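PDB 4O4V: triosephosphate isomerase, which probably interconverts D-glyceraldehyde 3-phosphate and dihydroxyacetone phosphate as a homodimeric TIM-barrel isomerase of glycolysis and gluconeogenesis. Local coordinates for residues A[8-13]-A[22-27]; A[113-116]-A[121-124]. All blocks are in the same frame, centred on the assembly; numbering follows the deposited sequence.

Interaction 1 of 2, residues A[8-13]-A[22-27]; sequences GNWKAN and KLIEML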
loop_
_atom_site.group_PDB
_atom_site.type_symbol
_atom_site.label_atom_id
_atom_site.label_comp_id
_atom_site.label_asym_id
_atom_site.label_seq_id
_atom_site.Cartn_x
_atom_site.Cartn_y
_atom_site.Cartn_z
ATOM N N GLY A 8 -18.468 -3.247 2.605
ATOM C CA GLY A 8 -18.347 -2.090 1.737
ATOM C C GLY A 8 -16.902 -1.837 1.381
ATOM O O GLY A 8 -16.151 -1.351 2.252
ATOM N N ASN A 9 -16.495 -2.062 0.150
ATOM C CA ASN A 9 -15.117 -1.815 -0.279
ATOM C C ASN A 9 -15.045 -0.439 -0.927
ATOM O O ASN A 9 -15.447 -0.267 -2.076
ATOM C CB ASN A 9 -14.695 -2.897 -1.265
ATOM C CG ASN A 9 -13.280 -2.727 -1.743
ATOM O OD1 ASN A 9 -12.508 -1.926 -1.189
ATOM N ND2 ASN A 9 -12.901 -3.501 -2.733
ATOM N N TRP A 10 -14.529 0.539 -0.199
ATOM C CA TRP A 10 -14.356 1.884 -0.755
ATOM C C TRP A 10 -13.341 1.928 -1.880
ATOM O O TRP A 10 -13.329 2.899 -2.637
ATOM C CB TRP A 10 -13.916 2.862 0.320
ATOM C CG TRP A 10 -14.939 3.154 1.377
ATOM C CD1 TRP A 10 -16.145 2.549 1.590
ATOM C CD2 TRP A 10 -14.792 4.139 2.402
ATOM N NE1 TRP A 10 -16.758 3.107 2.706
ATOM C CE2 TRP A 10 -15.948 4.091 3.207
ATOM C CE3 TRP A 10 -13.795 5.077 2.704
ATOM C CZ2 TRP A 10 -16.129 4.936 4.319
ATOM C CZ3 TRP A 10 -13.980 5.911 3.814
ATOM C CH2 TRP A 10 -15.136 5.836 4.593
ATOM N N LYS A 11 -12.481 0.924 -1.987
ATOM C CA LYS A 11 -11.379 0.903 -2.945
ATOM C C LYS A 11 -10.505 2.117 -2.677
ATOM O O LYS A 11 -10.314 2.497 -1.517
ATOM C CB LYS A 11 -11.830 0.766 -4.401
ATOM C CG LYS A 11 -12.795 -0.420 -4.611
ATOM C CD LYS A 11 -13.132 -0.641 -6.062
ATOM C CE LYS A 11 -14.069 -1.816 -6.238
ATOM N NZ LYS A 11 -14.248 -2.106 -7.680
ATOM N N ALA A 12 -9.928 2.738 -3.692
ATOM C CA ALA A 12 -9.057 3.910 -3.504
ATOM C C ALA A 12 -9.897 5.183 -3.555
ATOM O O ALA A 12 -9.791 5.991 -4.475
ATOM C CB ALA A 12 -7.933 3.937 -4.520
ATOM N N ASN A 13 -10.742 5.318 -2.552
ATOM C CA ASN A 13 -11.680 6.436 -2.460
ATOM C C ASN A 13 -12.014 6.648 -0.997
ATOM O O ASN A 13 -11.835 5.743 -0.176
ATOM C CB ASN A 13 -13.016 6.113 -3.144
ATOM C CG ASN A 13 -12.911 5.813 -4.603
ATOM O OD1 ASN A 13 -12.855 6.736 -5.437
ATOM N ND2 ASN A 13 -12.903 4.542 -4.957
ATOM N N LYS A 22 -17.451 12.673 6.089
ATOM C CA LYS A 22 -18.844 12.865 5.688
ATOM C C LYS A 22 -19.521 11.519 5.427
ATOM O O LYS A 22 -20.677 11.308 5.799
ATOM C CB LYS A 22 -18.894 13.756 4.446
ATOM N N LEU A 23 -18.821 10.614 4.756
ATOM C CA LEU A 23 -19.380 9.297 4.472
ATOM C C LEU A 23 -19.660 8.564 5.779
ATOM O O LEU A 23 -20.708 7.919 5.935
ATOM C CB LEU A 23 -18.403 8.511 3.623
ATOM C CG LEU A 23 -18.772 7.089 3.219
ATOM C CD1 LEU A 23 -20.174 7.001 2.685
ATOM C CD2 LEU A 23 -17.780 6.621 2.176
ATOM N N ILE A 24 -18.739 8.621 6.720
ATOM C CA ILE A 24 -18.935 7.991 8.014
ATOM C C ILE A 24 -20.159 8.547 8.735
ATOM O O ILE A 24 -20.947 7.800 9.322
ATOM C CB ILE A 24 -17.689 8.145 8.888
ATOM C CG1 ILE A 24 -16.538 7.328 8.305
ATOM C CG2 ILE A 24 -17.955 7.702 10.333
ATOM C CD1 ILE A 24 -15.145 7.771 8.814
ATOM N N GLU A 25 -20.331 9.855 8.711
ATOM C CA GLU A 25 -21.516 10.451 9.340
ATOM C C GLU A 25 -22.801 9.887 8.745
ATOM O O GLU A 25 -23.757 9.580 9.495
ATOM C CB GLU A 25 -21.476 11.966 9.191
ATOM N N MET A 26 -22.853 9.698 7.437
ATOM C CA MET A 26 -24.044 9.144 6.791
ATOM C C MET A 26 -24.274 7.699 7.178
ATOM O O MET A 26 -25.403 7.278 7.428
ATOM C CB MET A 26 -23.924 9.284 5.279
ATOM C CG MET A 26 -25.098 8.691 4.469
ATOM S SD MET A 26 -25.108 6.894 4.186
ATOM C CE MET A 26 -23.790 6.688 3.017
ATOM N N LEU A 27 -23.223 6.921 7.244
ATOM C CA LEU A 27 -23.348 5.539 7.670
ATOM C C LEU A 27 -23.816 5.449 9.118
ATOM O O LEU A 27 -24.599 4.554 9.466
ATOM C CB LEU A 27 -22.014 4.802 7.529
ATOM C CG LEU A 27 -21.453 4.690 6.102
ATOM C CD1 LEU A 27 -20.089 4.061 6.088
ATOM C CD2 LEU A 27 -22.402 3.903 5.205
#
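Trp10 and Leu23 reach toward each other from opposite directions, joining the loop after strand 5-9 to helix 17-28 in the first beta-alpha-beta unit of the TIM barrel. Leu23 CD2 makes a CH-pi contact over one face of the six-membered ring of Trp10, 27° off the ring normal and offset toward the rim, although its modelled height above the ring is doubtful. A chi1 of 179° swings CG of Leu23 away from its backbone N, carrying CD2 to the indole face. The other two helix residues meet the ring at its edge, near its plane: Ile24 CG1 is 4.2 Å from Trp10 CH2, and Leu27 CD1 is 4.4 Å from Trp10 CZ2. Ile24 also packs on helix 47-53 and Leu27 on helix 240-246, placing the contact among the outer helices. Beyond Trp10 the loop meets the second subunit, Asn13 OD1 hydrogen-bonding Asn70 ND2 of that subunit. An Asx turn shapes this bend, Lys11 N donating to Asn9 OD1 at 3.0 Å from above the carbonyl plane. Asn13 ND2, in turn, bonds to Trp10 O at 2.9 Å with an N-H...O angle of 162°.

Interaction 2 of 2, residues A[113-116]-A[121-124]; sequences KFAL and KIIY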
loop_
_atom_site.group_PDB
_atom_site.type_symbol
_atom_site.label_atom_id
_atom_site.label_comp_id
_atom_site.label_asym_id
_atom_site.label_seq_id
_atom_site.Cartn_x
_atom_site.Cartn_y
_atom_site.Cartn_z
ATOM N N LYS A 113 -2.502 -17.006 5.389
ATOM C CA LYS A 113 -1.964 -17.733 6.524
ATOM C C LYS A 113 -1.466 -16.755 7.585
ATOM O O LYS A 113 -1.765 -16.923 8.779
ATOM C CB LYS A 113 -0.835 -18.635 6.064
ATOM C CG LYS A 113 -0.182 -19.462 7.179
ATOM C CD LYS A 113 0.873 -20.430 6.635
ATOM C CE LYS A 113 1.506 -21.325 7.710
ATOM N NZ LYS A 113 2.326 -20.559 8.649
ATOM N N PHE A 114 -0.677 -15.767 7.181
ATOM C CA PHE A 114 -0.089 -14.827 8.127
ATOM C C PHE A 114 -1.163 -14.010 8.829
ATOM O O PHE A 114 -1.123 -13.847 10.052
ATOM C CB PHE A 114 0.919 -13.916 7.432
ATOM C CG PHE A 114 1.616 -13.002 8.373
ATOM C CD1 PHE A 114 2.592 -13.476 9.186
ATOM C CD2 PHE A 114 1.264 -11.653 8.456
ATOM C CE1 PHE A 114 3.217 -12.645 10.097
ATOM C CE2 PHE A 114 1.897 -10.835 9.351
ATOM C CZ PHE A 114 2.857 -11.332 10.166
ATOM N N ALA A 115 -2.152 -13.535 8.077
ATOM C CA ALA A 115 -3.223 -12.741 8.687
ATOM C C ALA A 115 -3.997 -13.573 9.729
ATOM O O ALA A 115 -4.207 -13.133 10.874
ATOM C CB ALA A 115 -4.148 -12.205 7.628
ATOM N N LEU A 116 -4.408 -14.775 9.335
ATOM C CA LEU A 116 -5.215 -15.630 10.220
ATOM C C LEU A 116 -4.431 -16.047 11.449
ATOM O O LEU A 116 -4.972 -16.014 12.573
ATOM C CB LEU A 116 -5.741 -16.840 9.465
ATOM C CG LEU A 116 -6.815 -16.510 8.434
ATOM C CD1 LEU A 116 -6.988 -17.650 7.474
ATOM C CD2 LEU A 116 -8.135 -16.116 9.086
ATOM N N LYS A 121 -9.303 -11.551 10.604
ATOM C CA LYS A 121 -10.300 -12.188 9.773
ATOM C C LYS A 121 -10.135 -11.698 8.353
ATOM O O LYS A 121 -9.702 -10.552 8.149
ATOM C CB LYS A 121 -11.697 -11.839 10.282
ATOM C CG LYS A 121 -11.940 -12.250 11.730
ATOM C CD LYS A 121 -13.325 -11.818 12.213
ATOM C CE LYS A 121 -13.598 -12.255 13.661
ATOM N NZ LYS A 121 -15.033 -12.081 13.974
ATOM N N ILE A 122 -10.456 -12.540 7.366
ATOM C CA ILE A 122 -10.177 -12.227 5.990
ATOM C C ILE A 122 -11.386 -12.350 5.097
ATOM O O ILE A 122 -12.235 -13.246 5.297
ATOM C CB ILE A 122 -9.013 -13.076 5.406
ATOM C CG1 ILE A 122 -9.345 -14.559 5.265
ATOM C CG2 ILE A 122 -7.745 -12.885 6.240
ATOM C CD1 ILE A 122 -8.251 -15.407 4.593
ATOM N N ILE A 123 -11.449 -11.487 4.090
ATOM C CA ILE A 123 -12.375 -11.605 2.979
ATOM C C ILE A 123 -11.512 -11.943 1.776
ATOM O O ILE A 123 -10.808 -11.069 1.228
ATOM C CB ILE A 123 -13.175 -10.328 2.730
ATOM C CG1 ILE A 123 -13.974 -9.900 3.964
ATOM C CG2 ILE A 123 -14.086 -10.494 1.512
ATOM C CD1 ILE A 123 -14.446 -8.465 3.911
ATOM N N TYR A 124 -11.498 -13.211 1.395
ATOM C CA TYR A 124 -10.588 -13.723 0.358
ATOM C C TYR A 124 -11.330 -13.774 -0.974
ATOM O O TYR A 124 -12.382 -14.436 -1.065
ATOM C CB TYR A 124 -10.076 -15.107 0.747
ATOM C CG TYR A 124 -8.896 -15.574 -0.068
ATOM C CD1 TYR A 124 -9.066 -16.225 -1.261
ATOM C CD2 TYR A 124 -7.599 -15.339 0.371
ATOM C CE1 TYR A 124 -7.947 -16.682 -2.003
ATOM C CE2 TYR A 124 -6.515 -15.787 -0.342
ATOM C CZ TYR A 124 -6.688 -16.441 -1.521
ATOM O OH TYR A 124 -5.555 -16.886 -2.176
#
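Ile122 spreads its two branches over neighbouring residues of helix 105-117. Its CG2 methyl meets Ala115 CB most closely, at 3.9 Å, and also lies near Leu116, while the far end of the other branch, CD1, lies 3.9 Å from Leu116 CD1. Both separations are ordinary van der Waals distances between methyl groups. The torsions place the two branches: CG1 sits between the backbone N and the carbonyl carbon (chi1 68°), CG2 is anti to the carbonyl carbon, and a chi2 of 176° extends CD1 away from the stem toward Leu116.

The two helix residues use different approaches. Ala115 directs its single methyl at the strand, whereas the CB of Leu116 leaves its backbone across that direction and it is the CD1 branch that comes close. Leu116 and Ile122 cross at about a right angle, which is consistent with a meeting of branch ends rather than a long side-by-side overlap.

In the fold, this is packing of helix 105-117 on strand 121-126, the strand that follows it in the TIM barrel, with Ile122 on the outer, helix-facing side of the strand. The same side chain also touches Ala112 on the helix and Leu92 on strand 89-92. Leu116 packs further on Val161 of strand 161-165 and on Ile153 and Pro154. All three residues that touch are buried, and the segments together bury 155 Å². With only aliphatic carbons meeting between these side chains, the contact rests on dispersion and the exclusion of water, without polar bonds between the two segments.

In the fold
Along the chain, interaction 1 closes before interaction 2 opens, and their centres are 22 Å apart. The nearest atoms of the two remain about 7 Å from each other, so they do not touch. What they share is the parallel sheet of the barrel: strands 5-9 and 121-126 both belong to it, separated in strand order by 37-41, 59-62 and 89-92. Interaction 1 joins the loop after strand 5-9 to the helix that follows, 17-28, whereas interaction 2 joins helix 105-117 to the strand after it. Interaction 2 thus lies between strand and helix, and interaction 1 between the loop at a strand's end and a helix, but only the 8-13 region reaches the second subunit, linking the fold to the dimer.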